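Local coordinates for protein murein peptide amidase A (Escherichia coli O157:H7, PDB 5HXD) that probably hydrolyses the gamma-D-glutamyl-diaminopimelate amide bond of the murein tripeptide as a zinc-dependent amidase in peptidoglycan breakdown, at residues G42-G47 and V154-P159; L97-P102 and V187-P192; A161-P166 and H205-E210; S169-W174 and A228-W233; Q177-P182 and A209-I214. All blocks are in the same frame, centred on the assembly; numbering follows the deposited sequence.

Contact 1 of 5, residues G42-G47 and V154-P159; sequences GLILAG and VSFHDP
The carbonyl oxygen of Val154 is approached by two groups from the neighbouring strand: Leu45 N donates a hydrogen bond to Val154 O at 2.8 Å, and Ile44 CA makes a CA-H...O contact with the same oxygen at 3.5 Å. Val154 N in turn donates to Leu43 O at 2.8 Å, so Leu43 and Leu45 bracket Val154 as expected of parallel pairing. The segment axes, 4.7 Å apart and inclined by 12°, confirm it. One residue on, Phe156 N reaches Leu45 O at 3.1 Å in an almost straight bond (175° at the hydrogen), although the donor stands 42° above the carbonyl plane. That oxygen also lies in the plane of the Phe156 ring, at its CD2 edge. On the same edge, CG2 of Ile44 meets CE2 of Phe156 at 3.6 Å. With CG2 anti to the backbone N, it is this branch of Ile44 that meets the ring; the two side chains run alongside one another. Past the last direct bond a water accepts from Gly47 N at 2.8 Å and lies within hydrogen-bonding distance of Phe156 O. Helix 53-65 packs on Ile44 and Ala46, and Met227 and Leu230 touch Phe156. These are central parallel strands of the alpha/beta M14 peptidase fold, where strand 153-157 delivers His157, a predicted zinc ligand, to the metal site beside His49.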
# COMPACT_ATOMS: atom_id res chain seq x y z
N GLY A 42 24.76 -1.22 0.40
CA GLY A 42 23.91 -1.58 -0.71
C GLY A 42 22.57 -0.87 -0.62
O GLY A 42 22.40 0.02 0.20
N LEU A 43 21.63 -1.27 -1.47
CA LEU A 43 20.34 -0.57 -1.53
C LEU A 43 19.19 -1.56 -1.36
O LEU A 43 19.17 -2.61 -2.02
CB LEU A 43 20.22 0.19 -2.85
CG LEU A 43 18.97 1.03 -3.15
CD1 LEU A 43 18.60 1.93 -1.98
CD2 LEU A 43 19.23 1.85 -4.40
N ILE A 44 18.25 -1.24 -0.48
CA ILE A 44 17.07 -2.08 -0.33
C ILE A 44 15.81 -1.31 -0.74
O ILE A 44 15.52 -0.22 -0.26
CB ILE A 44 16.93 -2.63 1.11
CG1 ILE A 44 18.25 -3.30 1.53
CG2 ILE A 44 15.80 -3.65 1.19
CD1 ILE A 44 18.49 -3.31 3.02
N LEU A 45 15.06 -1.93 -1.64
CA LEU A 45 14.05 -1.24 -2.42
C LEU A 45 12.72 -1.92 -2.22
O LEU A 45 12.68 -3.14 -2.01
CB LEU A 45 14.43 -1.28 -3.90
CG LEU A 45 14.53 -0.07 -4.82
CD1 LEU A 45 15.38 1.02 -4.23
CD2 LEU A 45 15.10 -0.53 -6.13
N ALA A 46 11.63 -1.15 -2.32
CA ALA A 46 10.30 -1.75 -2.30
C ALA A 46 9.25 -0.88 -2.97
O ALA A 46 9.50 0.28 -3.31
CB ALA A 46 9.90 -2.03 -0.88
N GLY A 47 8.07 -1.45 -3.17
CA GLY A 47 6.96 -0.72 -3.74
C GLY A 47 7.13 -0.20 -5.16
O GLY A 47 6.50 0.79 -5.53
N VAL A 154 18.75 -4.84 -3.59
CA VAL A 154 17.68 -5.83 -3.46
C VAL A 154 16.31 -5.15 -3.63
O VAL A 154 15.97 -4.23 -2.88
CB VAL A 154 17.70 -6.57 -2.10
CG1 VAL A 154 16.44 -7.40 -1.94
CG2 VAL A 154 18.93 -7.47 -1.99
N SER A 155 15.55 -5.59 -4.62
CA SER A 155 14.24 -5.03 -4.91
C SER A 155 13.14 -6.05 -4.64
O SER A 155 13.06 -7.07 -5.31
CB SER A 155 14.17 -4.55 -6.35
OG SER A 155 12.83 -4.43 -6.77
N PHE A 156 12.29 -5.76 -3.66
CA PHE A 156 11.21 -6.66 -3.26
C PHE A 156 9.93 -6.52 -4.09
O PHE A 156 9.51 -5.40 -4.35
CB PHE A 156 10.88 -6.43 -1.80
CG PHE A 156 11.92 -6.92 -0.88
CD1 PHE A 156 11.85 -8.20 -0.38
CD2 PHE A 156 12.99 -6.12 -0.54
CE1 PHE A 156 12.83 -8.67 0.45
CE2 PHE A 156 13.97 -6.58 0.29
CZ PHE A 156 13.89 -7.87 0.79
N HIS A 157 9.34 -7.65 -4.49
CA HIS A 157 8.06 -7.69 -5.20
C HIS A 157 7.06 -8.73 -4.65
O HIS A 157 7.33 -9.40 -3.66
CB HIS A 157 8.28 -7.98 -6.68
CG HIS A 157 8.81 -6.82 -7.46
ND1 HIS A 157 10.04 -6.25 -7.20
CD2 HIS A 157 8.30 -6.13 -8.50
CE1 HIS A 157 10.26 -5.26 -8.05
NE2 HIS A 157 9.21 -5.17 -8.85
N ASP A 158 5.92 -8.84 -5.35
CA ASP A 158 4.86 -9.85 -5.16
C ASP A 158 4.49 -10.50 -6.49
O ASP A 158 4.56 -9.85 -7.53
CB ASP A 158 3.56 -9.24 -4.62
CG ASP A 158 3.50 -9.22 -3.14
OD1 ASP A 158 4.42 -9.78 -2.51
OD2 ASP A 158 2.53 -8.63 -2.62
N PRO A 159 4.00 -11.76 -6.46
CA PRO A 159 3.93 -12.69 -5.33
C PRO A 159 4.56 -14.02 -5.71
O PRO A 159 4.00 -15.07 -5.39
CB PRO A 159 2.43 -12.83 -5.13
CG PRO A 159 1.86 -12.69 -6.59
CD PRO A 159 3.01 -12.15 -7.47
O HOH W 1 6.90 -4.02 -3.29

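Contact 2 of 5, residues L97-P102 and V187-P192; sequences LNRNFP and VGYETP
Arg99 lies against Thr191, the two side chains crossing at about a right angle. The guanidinium lays one face on the threonine: Thr191 CB stands 3.6 Å above the plane, over its centre, and Thr191 CG2 comes to 3.4 Å from Arg99 NH2. Midway along the chain, Arg99 CD lies 3.1 Å from Pro192 O and 4.1 Å from Pro192 CD; lower down, Arg99 CA makes a CA-H...O contact of 3.2 Å with Pro192 O. Arg99 NH2 also approaches Tyr189 CE1 at 4.1 Å, lying near the plane of the phenol ring at its edge. The second shell explains the pose. Arg99 bends at chi2 (-66°), which folds the guanidinium back until NH1 donates to the carbonyl O of the preceding Asn98 at 2.6 Å. The acceptor lies nearly in the guanidinium plane, but the donor stands 60° above the carbonyl plane, so the bond misses a lone-pair direction. Further out, Asn98 OD1 accepts a bond from Phe195 N, and Arg122 forms a cation-pi pair with the Tyr189 ring. A backbone bond between Phe101 and Gly193 ties the two loops just beyond Pro192. The Asn98 side chain lies about 3 Å from that of His49, a predicted zinc ligand, consistent with a place at the wall of the active-site cleft, as in M14 zinc carboxypeptidases.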
# COMPACT_ATOMS: atom_id res chain seq x y z
N LEU A 97 6.30 0.79 -14.21
CA LEU A 97 7.62 1.37 -13.94
C LEU A 97 8.74 0.35 -14.15
O LEU A 97 9.88 0.72 -14.42
CB LEU A 97 7.69 1.94 -12.51
CG LEU A 97 6.92 3.24 -12.21
CD1 LEU A 97 6.96 3.57 -10.73
CD2 LEU A 97 7.42 4.39 -13.04
N ASN A 98 8.41 -0.93 -14.04
CA ASN A 98 9.39 -1.98 -14.24
C ASN A 98 9.42 -2.42 -15.69
O ASN A 98 9.86 -3.53 -16.00
CB ASN A 98 9.11 -3.18 -13.33
CG ASN A 98 10.35 -3.99 -13.01
OD1 ASN A 98 11.41 -3.44 -12.67
ND2 ASN A 98 10.22 -5.30 -13.08
N ARG A 99 8.94 -1.55 -16.58
CA ARG A 99 9.20 -1.69 -18.01
C ARG A 99 9.66 -0.34 -18.51
O ARG A 99 9.88 -0.16 -19.71
CB ARG A 99 7.96 -2.15 -18.80
CG ARG A 99 7.37 -3.48 -18.37
CD ARG A 99 8.31 -4.63 -18.64
NE ARG A 99 7.74 -5.89 -18.21
CZ ARG A 99 7.73 -6.34 -16.96
NH1 ARG A 99 8.26 -5.61 -15.98
NH2 ARG A 99 7.17 -7.51 -16.68
N ASN A 100 9.82 0.60 -17.59
CA ASN A 100 10.16 1.99 -17.91
C ASN A 100 11.65 2.41 -17.73
O ASN A 100 12.00 3.57 -17.96
CB ASN A 100 9.27 2.92 -17.06
CG ASN A 100 9.16 4.33 -17.63
OD1 ASN A 100 9.44 5.32 -16.94
ND2 ASN A 100 8.74 4.43 -18.90
N PHE A 101 12.54 1.50 -17.35
CA PHE A 101 13.92 1.90 -17.09
C PHE A 101 14.73 1.97 -18.38
O PHE A 101 14.65 1.07 -19.23
CB PHE A 101 14.57 0.96 -16.08
CG PHE A 101 14.12 1.19 -14.66
CD1 PHE A 101 14.87 1.99 -13.81
CD2 PHE A 101 12.94 0.63 -14.19
CE1 PHE A 101 14.46 2.23 -12.49
CE2 PHE A 101 12.52 0.86 -12.88
CZ PHE A 101 13.30 1.67 -12.03
N PRO A 102 15.54 3.04 -18.54
CA PRO A 102 16.32 3.31 -19.75
C PRO A 102 17.42 2.27 -20.05
O PRO A 102 18.43 2.62 -20.65
CB PRO A 102 16.93 4.68 -19.46
CG PRO A 102 16.98 4.76 -17.98
CD PRO A 102 15.73 4.08 -17.52
N VAL A 187 12.66 -14.92 -13.48
CA VAL A 187 11.25 -15.17 -13.77
C VAL A 187 11.17 -15.57 -15.24
O VAL A 187 11.34 -14.74 -16.14
CB VAL A 187 10.34 -13.93 -13.49
CG1 VAL A 187 10.09 -13.77 -12.00
CG2 VAL A 187 10.94 -12.64 -14.06
N GLY A 188 10.90 -16.85 -15.50
CA GLY A 188 10.95 -17.38 -16.86
C GLY A 188 10.22 -16.66 -17.97
O GLY A 188 9.76 -17.30 -18.93
N TYR A 189 10.09 -15.33 -17.87
CA TYR A 189 9.56 -14.51 -18.96
C TYR A 189 10.38 -13.23 -19.08
O TYR A 189 11.11 -12.86 -18.15
CB TYR A 189 8.06 -14.19 -18.77
CG TYR A 189 7.74 -13.52 -17.46
CD1 TYR A 189 7.75 -12.13 -17.34
CD2 TYR A 189 7.43 -14.27 -16.34
CE1 TYR A 189 7.46 -11.53 -16.12
CE2 TYR A 189 7.13 -13.68 -15.13
CZ TYR A 189 7.15 -12.31 -15.03
OH TYR A 189 6.85 -11.74 -13.82
N GLU A 190 10.24 -12.56 -20.23
CA GLU A 190 11.03 -11.39 -20.59
C GLU A 190 10.44 -10.11 -20.01
O GLU A 190 9.23 -9.94 -20.00
CB GLU A 190 11.12 -11.29 -22.12
CG GLU A 190 12.48 -10.83 -22.65
CD GLU A 190 12.78 -11.39 -24.04
OE1 GLU A 190 13.35 -12.51 -24.12
OE2 GLU A 190 12.45 -10.72 -25.05
N THR A 191 11.29 -9.21 -19.52
CA THR A 191 10.83 -7.94 -18.96
C THR A 191 11.66 -6.75 -19.48
O THR A 191 12.48 -6.21 -18.75
CB THR A 191 10.88 -7.95 -17.41
OG1 THR A 191 12.24 -8.03 -16.98
CG2 THR A 191 10.11 -9.12 -16.82
N PRO A 192 11.40 -6.31 -20.72
CA PRO A 192 12.13 -5.18 -21.30
C PRO A 192 11.98 -3.91 -20.48
O PRO A 192 10.88 -3.60 -20.02
CB PRO A 192 11.48 -5.00 -22.68
CG PRO A 192 10.10 -5.57 -22.53
CD PRO A 192 10.25 -6.72 -21.57

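Contact 3 of 5, residues A161-P166 and H205-E210; sequences ACIEDP and HCITAE
Asp165 and His205 meet through a side-chain hydrogen bond, His205 NE2 to Asp165 OD1 at 2.8 Å. Both first torsions put CG anti to the backbone N (chi1 -167° and -175°), carrying the two groups off the strand ends toward each other. The acceptor lies close to the imidazole plane, but the donor reaches OD1 on the syn side with a 34° tilt from the carboxylate plane. Arg167 N and Ser169 OG also bind this carboxylate. Within the strands, Glu164 runs extended past the hydroxyl of Thr208; Glu164 OE2 and Thr208 OG1 are 3.2 Å apart, yet the angle is too poor for a hydrogen bond. Glu210 instead bends at chi2, turning its carboxylate until OE2 stands 3.5 Å from Glu164 OE2, with the two groups nearly coplanar. The other face is apolar: Ile163 sends CD1 to Ala209 CB at 3.7 Å and CG2 to Ile207 CG2 at 3.9 Å. Reciprocal backbone bonds join Cys162 with Glu210 and Glu164 with Thr208. Where Ala161 and Cys162 both face Glu210, the antiparallel pair closes in a G1 beta bulge, beside the zinc site in which Glu210 is the predicted proton donor/acceptor.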
# COMPACT_ATOMS: atom_id res chain seq x y z
N ALA A 161 7.18 -15.69 -4.87
CA ALA A 161 7.71 -16.57 -3.82
C ALA A 161 9.10 -17.15 -4.12
O ALA A 161 9.30 -18.37 -4.09
CB ALA A 161 6.72 -17.71 -3.56
N CYS A 162 10.07 -16.28 -4.39
CA CYS A 162 11.41 -16.73 -4.70
C CYS A 162 12.43 -15.59 -4.71
O CYS A 162 12.05 -14.42 -4.77
CB CYS A 162 11.43 -17.43 -6.05
SG CYS A 162 10.99 -16.31 -7.38
N ILE A 163 13.71 -15.96 -4.67
CA ILE A 163 14.82 -15.02 -4.75
C ILE A 163 15.49 -15.12 -6.11
O ILE A 163 16.08 -16.15 -6.44
CB ILE A 163 15.88 -15.30 -3.66
CG1 ILE A 163 15.25 -15.31 -2.27
CG2 ILE A 163 17.01 -14.27 -3.74
CD1 ILE A 163 14.65 -14.01 -1.88
N GLU A 164 15.40 -14.06 -6.92
CA GLU A 164 15.98 -14.09 -8.26
C GLU A 164 17.35 -13.44 -8.31
O GLU A 164 17.46 -12.23 -8.48
CB GLU A 164 15.08 -13.38 -9.25
CG GLU A 164 13.70 -13.93 -9.32
CD GLU A 164 12.79 -13.05 -10.11
OE1 GLU A 164 13.13 -12.74 -11.27
OE2 GLU A 164 11.74 -12.66 -9.56
N ASP A 165 18.41 -14.24 -8.16
CA ASP A 165 19.76 -13.72 -8.23
C ASP A 165 20.44 -14.19 -9.50
O ASP A 165 20.87 -15.34 -9.59
CB ASP A 165 20.57 -14.16 -7.01
CG ASP A 165 21.87 -13.40 -6.88
OD1 ASP A 165 22.33 -12.83 -7.89
OD2 ASP A 165 22.44 -13.35 -5.76
N PRO A 166 20.57 -13.28 -10.47
CA PRO A 166 21.21 -13.50 -11.79
C PRO A 166 22.68 -13.87 -11.68
O PRO A 166 23.26 -14.38 -12.64
CB PRO A 166 21.04 -12.16 -12.51
CG PRO A 166 20.85 -11.15 -11.41
CD PRO A 166 20.14 -11.87 -10.29
N HIS A 205 24.86 -5.05 -9.42
CA HIS A 205 24.19 -6.29 -9.02
C HIS A 205 22.81 -6.02 -8.43
O HIS A 205 22.70 -5.45 -7.33
CB HIS A 205 25.03 -7.06 -8.00
CG HIS A 205 24.47 -8.40 -7.62
ND1 HIS A 205 24.68 -8.98 -6.39
CD2 HIS A 205 23.70 -9.27 -8.32
CE1 HIS A 205 24.06 -10.14 -6.34
NE2 HIS A 205 23.46 -10.35 -7.50
N CYS A 206 21.76 -6.42 -9.16
CA CYS A 206 20.37 -6.36 -8.71
C CYS A 206 19.81 -7.77 -8.44
O CYS A 206 20.03 -8.72 -9.21
CB CYS A 206 19.48 -5.64 -9.74
SG CYS A 206 17.67 -5.54 -9.30
N ILE A 207 19.10 -7.88 -7.32
CA ILE A 207 18.46 -9.11 -6.91
C ILE A 207 17.00 -8.78 -6.68
O ILE A 207 16.70 -7.89 -5.89
CB ILE A 207 19.05 -9.67 -5.60
CG1 ILE A 207 20.41 -10.32 -5.82
CG2 ILE A 207 18.12 -10.70 -4.98
CD1 ILE A 207 20.99 -10.90 -4.53
N THR A 208 16.09 -9.48 -7.35
CA THR A 208 14.69 -9.29 -6.98
C THR A 208 14.28 -10.41 -6.02
O THR A 208 14.43 -11.60 -6.30
CB THR A 208 13.76 -9.24 -8.21
OG1 THR A 208 13.93 -10.40 -9.01
CG2 THR A 208 14.06 -8.01 -9.04
N ALA A 209 13.81 -10.00 -4.85
CA ALA A 209 13.28 -10.90 -3.86
C ALA A 209 11.76 -10.89 -3.92
O ALA A 209 11.13 -9.94 -3.44
CB ALA A 209 13.76 -10.51 -2.46
N GLU A 210 11.15 -11.93 -4.49
CA GLU A 210 9.69 -12.00 -4.59
C GLU A 210 9.05 -12.69 -3.39
O GLU A 210 9.22 -13.90 -3.19
CB GLU A 210 9.27 -12.73 -5.86
CG GLU A 210 9.71 -12.07 -7.13
CD GLU A 210 8.59 -11.33 -7.79
OE1 GLU A 210 7.57 -11.09 -7.10
OE2 GLU A 210 8.70 -11.02 -8.99

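Contact 4 of 5, residues S169-W174 and A228-W233; sequences SELGEW and ANLLRW
Trp233 turns its edge toward the face of Trp174, an edge-to-face pair whose five-membered rings have centroids 4.4 Å apart and planes inclined by 63°. The touching edge is the CD1-NE1 side: Trp233 NE1 comes to 3.4 Å from Trp174 CG, and Trp233 CD1 stands over the Trp174 plane, offset toward the rim. In both residues CG is anti to the backbone N; the indoles pass each other in opposite directions. Leu171 takes a face of Trp233, its CD1 lying 3.5 Å from the centroid of the five-membered ring and only 15° off the normal, a CH-pi contact. CG of Glu170 reaches the indole at its rim, 4.1 Å from Trp233 CZ2. Helices 170-178 and 224-230 both pack on the sheet face carrying Phe156, Ile163 and Ile207, a helical layer of the alpha/beta fold of M14 peptidases, and this contact joins them at that layer. A type I turn from Leu230 to Trp233 carries Trp233, whose side chain points toward 169-174. The six-membered end of Trp174 is met by two neighbours: Asn229 CB near the ring plane, 3.7 Å from Trp174 CZ2, and Leu230 CD1, 3.8 Å from Trp174 CZ3. Leu230 CD1 also touches Leu171 CD1 at 4.1 Å. Beyond the indoles, Glu170 OE2 receives a weak bond from Lys236 N.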
# COMPACT_ATOMS: atom_id res chain seq x y z
N SER A 169 24.92 -15.51 -6.05
CA SER A 169 26.00 -15.12 -5.15
C SER A 169 25.69 -15.46 -3.69
O SER A 169 24.76 -16.21 -3.40
CB SER A 169 26.29 -13.63 -5.28
OG SER A 169 25.14 -12.89 -4.93
N GLU A 170 26.47 -14.90 -2.77
CA GLU A 170 26.29 -15.17 -1.35
C GLU A 170 24.99 -14.57 -0.79
O GLU A 170 24.21 -15.24 -0.08
CB GLU A 170 27.49 -14.64 -0.56
CG GLU A 170 27.43 -14.92 0.93
CD GLU A 170 28.63 -14.37 1.66
OE1 GLU A 170 29.53 -13.84 0.99
OE2 GLU A 170 28.67 -14.47 2.91
N LEU A 171 24.79 -13.30 -1.09
CA LEU A 171 23.62 -12.56 -0.65
C LEU A 171 22.37 -13.25 -1.17
O LEU A 171 21.36 -13.37 -0.46
CB LEU A 171 23.71 -11.12 -1.14
CG LEU A 171 22.70 -10.09 -0.65
CD1 LEU A 171 22.41 -10.29 0.82
CD2 LEU A 171 23.27 -8.71 -0.89
N GLY A 172 22.46 -13.75 -2.40
CA GLY A 172 21.38 -14.48 -3.02
C GLY A 172 21.04 -15.76 -2.28
O GLY A 172 19.86 -16.12 -2.16
N GLU A 173 22.07 -16.46 -1.80
CA GLU A 173 21.88 -17.69 -1.05
C GLU A 173 21.55 -17.38 0.41
O GLU A 173 20.84 -18.15 1.06
CB GLU A 173 23.11 -18.60 -1.17
CG GLU A 173 23.32 -19.06 -2.61
CD GLU A 173 24.47 -20.03 -2.81
OE1 GLU A 173 25.65 -19.61 -2.70
OE2 GLU A 173 24.17 -21.20 -3.11
N TRP A 174 22.05 -16.26 0.92
CA TRP A 174 21.62 -15.80 2.22
C TRP A 174 20.13 -15.51 2.19
O TRP A 174 19.38 -15.96 3.07
CB TRP A 174 22.37 -14.54 2.65
CG TRP A 174 21.95 -14.11 4.02
CD1 TRP A 174 22.49 -14.54 5.19
CD2 TRP A 174 20.89 -13.21 4.36
NE1 TRP A 174 21.83 -13.95 6.25
CE2 TRP A 174 20.84 -13.14 5.77
CE3 TRP A 174 19.97 -12.47 3.62
CZ2 TRP A 174 19.91 -12.34 6.45
CZ3 TRP A 174 19.04 -11.67 4.30
CH2 TRP A 174 19.03 -11.62 5.70
N ALA A 228 15.00 -7.50 9.04
CA ALA A 228 15.87 -6.81 9.99
C ALA A 228 17.34 -7.21 9.84
O ALA A 228 18.24 -6.39 10.02
CB ALA A 228 15.41 -7.08 11.42
N ASN A 229 17.59 -8.48 9.53
CA ASN A 229 18.97 -8.96 9.42
C ASN A 229 19.58 -8.53 8.09
O ASN A 229 20.80 -8.34 8.00
CB ASN A 229 19.05 -10.49 9.57
CG ASN A 229 18.71 -10.95 10.98
OD1 ASN A 229 18.89 -10.22 11.95
ND2 ASN A 229 18.23 -12.18 11.09
N LEU A 230 18.72 -8.36 7.09
CA LEU A 230 19.13 -7.87 5.77
C LEU A 230 19.62 -6.43 5.82
O LEU A 230 20.53 -6.04 5.08
CB LEU A 230 17.98 -8.00 4.77
CG LEU A 230 18.31 -7.49 3.36
CD1 LEU A 230 19.58 -8.17 2.83
CD2 LEU A 230 17.14 -7.69 2.41
N LEU A 231 19.01 -5.63 6.69
CA LEU A 231 19.44 -4.23 6.87
C LEU A 231 20.86 -4.14 7.43
O LEU A 231 21.50 -3.10 7.32
CB LEU A 231 18.46 -3.48 7.79
CG LEU A 231 16.99 -3.43 7.33
CD1 LEU A 231 16.04 -3.15 8.47
CD2 LEU A 231 16.78 -2.39 6.24
N ARG A 232 21.36 -5.23 8.03
CA ARG A 232 22.69 -5.25 8.63
C ARG A 232 23.59 -6.34 8.05
O ARG A 232 24.52 -6.79 8.71
CB ARG A 232 22.59 -5.43 10.15
CG ARG A 232 21.85 -6.71 10.56
CD ARG A 232 21.94 -7.00 12.06
NE ARG A 232 21.47 -8.34 12.39
CZ ARG A 232 21.50 -8.87 13.61
NH1 ARG A 232 21.99 -8.16 14.62
NH2 ARG A 232 21.05 -10.10 13.83
N TRP A 233 23.30 -6.78 6.83
CA TRP A 233 23.97 -7.94 6.25
C TRP A 233 25.38 -7.62 5.78
O TRP A 233 25.61 -6.60 5.14
CB TRP A 233 23.16 -8.48 5.07
CG TRP A 233 23.82 -9.66 4.34
CD1 TRP A 233 23.59 -10.98 4.56
CD2 TRP A 233 24.78 -9.60 3.27
NE1 TRP A 233 24.35 -11.76 3.71
CE2 TRP A 233 25.09 -10.92 2.89
CE3 TRP A 233 25.43 -8.56 2.58
CZ2 TRP A 233 26.00 -11.25 1.89
CZ3 TRP A 233 26.33 -8.87 1.57
CH2 TRP A 233 26.60 -10.21 1.23

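Contact 5 of 5, residues Q177-P182 and A209-I214; sequences QAFELP and AEFPPI
Leu181 drives CD1 against the backbone at Glu210, 3.2 Å from Glu210 O, while its other branch, CD2, comes to 4.5 Å from Pro212 CD. With CG beside the backbone N and CD1 anti to CA (chi2 179°), CD1 points at Glu210 O and CD2 at Pro212. The second point of touch is aromatic. CE1 of Phe179 lies 4.0 Å from CE1 of Phe211, near the plane of the Phe211 ring and at its edge, with Phe179 CD1 scarcely further from the same carbon at 4.1 Å; the two side chains cross at an angle. A Schellman motif sets up both apolar groups. Glu180 leaves the helix with positive phi (51°) and its N bonds to Gln177 O at 3.3 Å, letting Phe179 and Leu181, one on each side of the turn, both point toward segment 209-214. Topologically this is the return of a beta-alpha-beta crossover: strand 162-164, helix 170-178 and parallel edge strand 183-184. The Phe211 backbone is held by bonds to His157 and Ala161, and its ring lies among Ser55 and Thr58 of helix 53-65 and Met227 of helix 224-230, which touches both Phe179 and Phe211. Glu210, by contrast, sends its carboxylate away from Leu181, toward the zinc ion, and Pro213 packs on Asp217 of the second subunit.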
# COMPACT_ATOMS: atom_id res chain seq x y z
N GLN A 177 17.87 -18.56 2.06
CA GLN A 177 17.82 -19.27 3.32
C GLN A 177 17.07 -18.47 4.38
O GLN A 177 16.15 -18.99 5.02
CB GLN A 177 19.24 -19.62 3.79
CG GLN A 177 19.49 -21.12 3.93
CD GLN A 177 20.97 -21.50 3.80
OE1 GLN A 177 21.83 -20.65 3.57
NE2 GLN A 177 21.26 -22.80 3.95
N ALA A 178 17.44 -17.20 4.54
CA ALA A 178 16.82 -16.31 5.53
C ALA A 178 15.32 -16.10 5.34
O ALA A 178 14.61 -15.91 6.33
CB ALA A 178 17.52 -14.96 5.53
N PHE A 179 14.83 -16.12 4.11
CA PHE A 179 13.39 -15.87 3.88
C PHE A 179 12.61 -17.15 3.54
O PHE A 179 11.41 -17.10 3.28
CB PHE A 179 13.18 -14.84 2.76
CG PHE A 179 13.41 -13.40 3.16
CD1 PHE A 179 12.39 -12.65 3.72
CD2 PHE A 179 14.64 -12.79 2.96
CE1 PHE A 179 12.60 -11.32 4.08
CE2 PHE A 179 14.85 -11.47 3.32
CZ PHE A 179 13.83 -10.74 3.88
N GLU A 180 13.33 -18.27 3.54
CA GLU A 180 12.81 -19.59 3.13
C GLU A 180 12.13 -19.59 1.77
O GLU A 180 11.06 -20.18 1.58
CB GLU A 180 11.89 -20.16 4.21
CG GLU A 180 12.66 -21.07 5.12
CD GLU A 180 11.81 -21.73 6.15
OE1 GLU A 180 10.88 -22.48 5.77
OE2 GLU A 180 12.10 -21.50 7.34
N LEU A 181 12.81 -18.98 0.82
CA LEU A 181 12.36 -18.93 -0.55
C LEU A 181 13.41 -19.55 -1.44
O LEU A 181 14.60 -19.34 -1.23
CB LEU A 181 12.10 -17.48 -0.98
CG LEU A 181 10.92 -16.83 -0.31
CD1 LEU A 181 10.79 -15.40 -0.81
CD2 LEU A 181 9.67 -17.64 -0.63
N PRO A 182 12.97 -20.31 -2.44
CA PRO A 182 13.85 -20.91 -3.44
C PRO A 182 14.75 -19.87 -4.10
O PRO A 182 14.33 -18.73 -4.26
CB PRO A 182 12.88 -21.51 -4.46
CG PRO A 182 11.59 -20.81 -4.20
CD PRO A 182 11.56 -20.57 -2.74
N ALA A 209 13.81 -10.00 -4.85
CA ALA A 209 13.28 -10.90 -3.86
C ALA A 209 11.76 -10.89 -3.92
O ALA A 209 11.13 -9.94 -3.44
CB ALA A 209 13.76 -10.51 -2.46
N GLU A 210 11.15 -11.93 -4.49
CA GLU A 210 9.69 -12.00 -4.59
C GLU A 210 9.05 -12.69 -3.39
O GLU A 210 9.22 -13.90 -3.19
CB GLU A 210 9.27 -12.73 -5.86
CG GLU A 210 9.71 -12.07 -7.13
CD GLU A 210 8.59 -11.33 -7.79
OE1 GLU A 210 7.57 -11.09 -7.10
OE2 GLU A 210 8.70 -11.02 -8.99
N PHE A 211 8.32 -11.92 -2.59
CA PHE A 211 7.52 -12.48 -1.51
C PHE A 211 6.54 -13.49 -2.07
O PHE A 211 6.25 -13.50 -3.26
CB PHE A 211 6.75 -11.38 -0.79
CG PHE A 211 7.41 -10.90 0.46
CD1 PHE A 211 8.75 -11.12 0.69
CD2 PHE A 211 6.67 -10.21 1.41
CE1 PHE A 211 9.35 -10.66 1.85
CE2 PHE A 211 7.25 -9.75 2.58
CZ PHE A 211 8.60 -9.97 2.80
N PRO A 212 6.00 -14.36 -1.21
CA PRO A 212 4.88 -15.18 -1.66
C PRO A 212 3.60 -14.38 -1.45
O PRO A 212 3.69 -13.27 -0.92
CB PRO A 212 4.95 -16.39 -0.76
CG PRO A 212 5.47 -15.82 0.55
CD PRO A 212 6.41 -14.69 0.17
N PRO A 213 2.45 -14.92 -1.87
CA PRO A 213 1.22 -14.26 -1.43
C PRO A 213 1.14 -14.33 0.09
O PRO A 213 1.24 -15.42 0.65
CB PRO A 213 0.11 -15.07 -2.09
CG PRO A 213 0.78 -15.69 -3.28
CD PRO A 213 2.18 -16.00 -2.83
N ILE A 214 1.02 -13.19 0.74
CA ILE A 214 1.05 -13.13 2.19
C ILE A 214 0.57 -11.76 2.68
O ILE A 214 0.89 -10.73 2.10
CB ILE A 214 2.46 -13.42 2.73
CG1 ILE A 214 2.43 -13.52 4.26
CG2 ILE A 214 3.46 -12.36 2.22
CD1 ILE A 214 3.77 -13.75 4.92

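Contacts 1 and 5 are buried, 3 and 4 partly buried, and contact 2, formed by irregular loops, lies at the surface, approaching contact 3 at Val187 and Glu164. Contacts 1, 3 and 5 follow the central sheet, and strands 153-157 and 206-210 join them through probable backbone bonds such as Ser155 N to Ile207 O. Contacts 3 and 5 share Ala209 and Glu210; in contact 3 Glu210 exchanges main-chain bonds with Cys162 while Ala209 sits at a non-hydrogen-bonded pair, whereas contact 5 is apolar packing. Contacts 4 and 5 use opposite ends of helix 170-178. Contact 4, aromatic and away from the annotated sites, meets contact 1 where Leu230 touches Phe156.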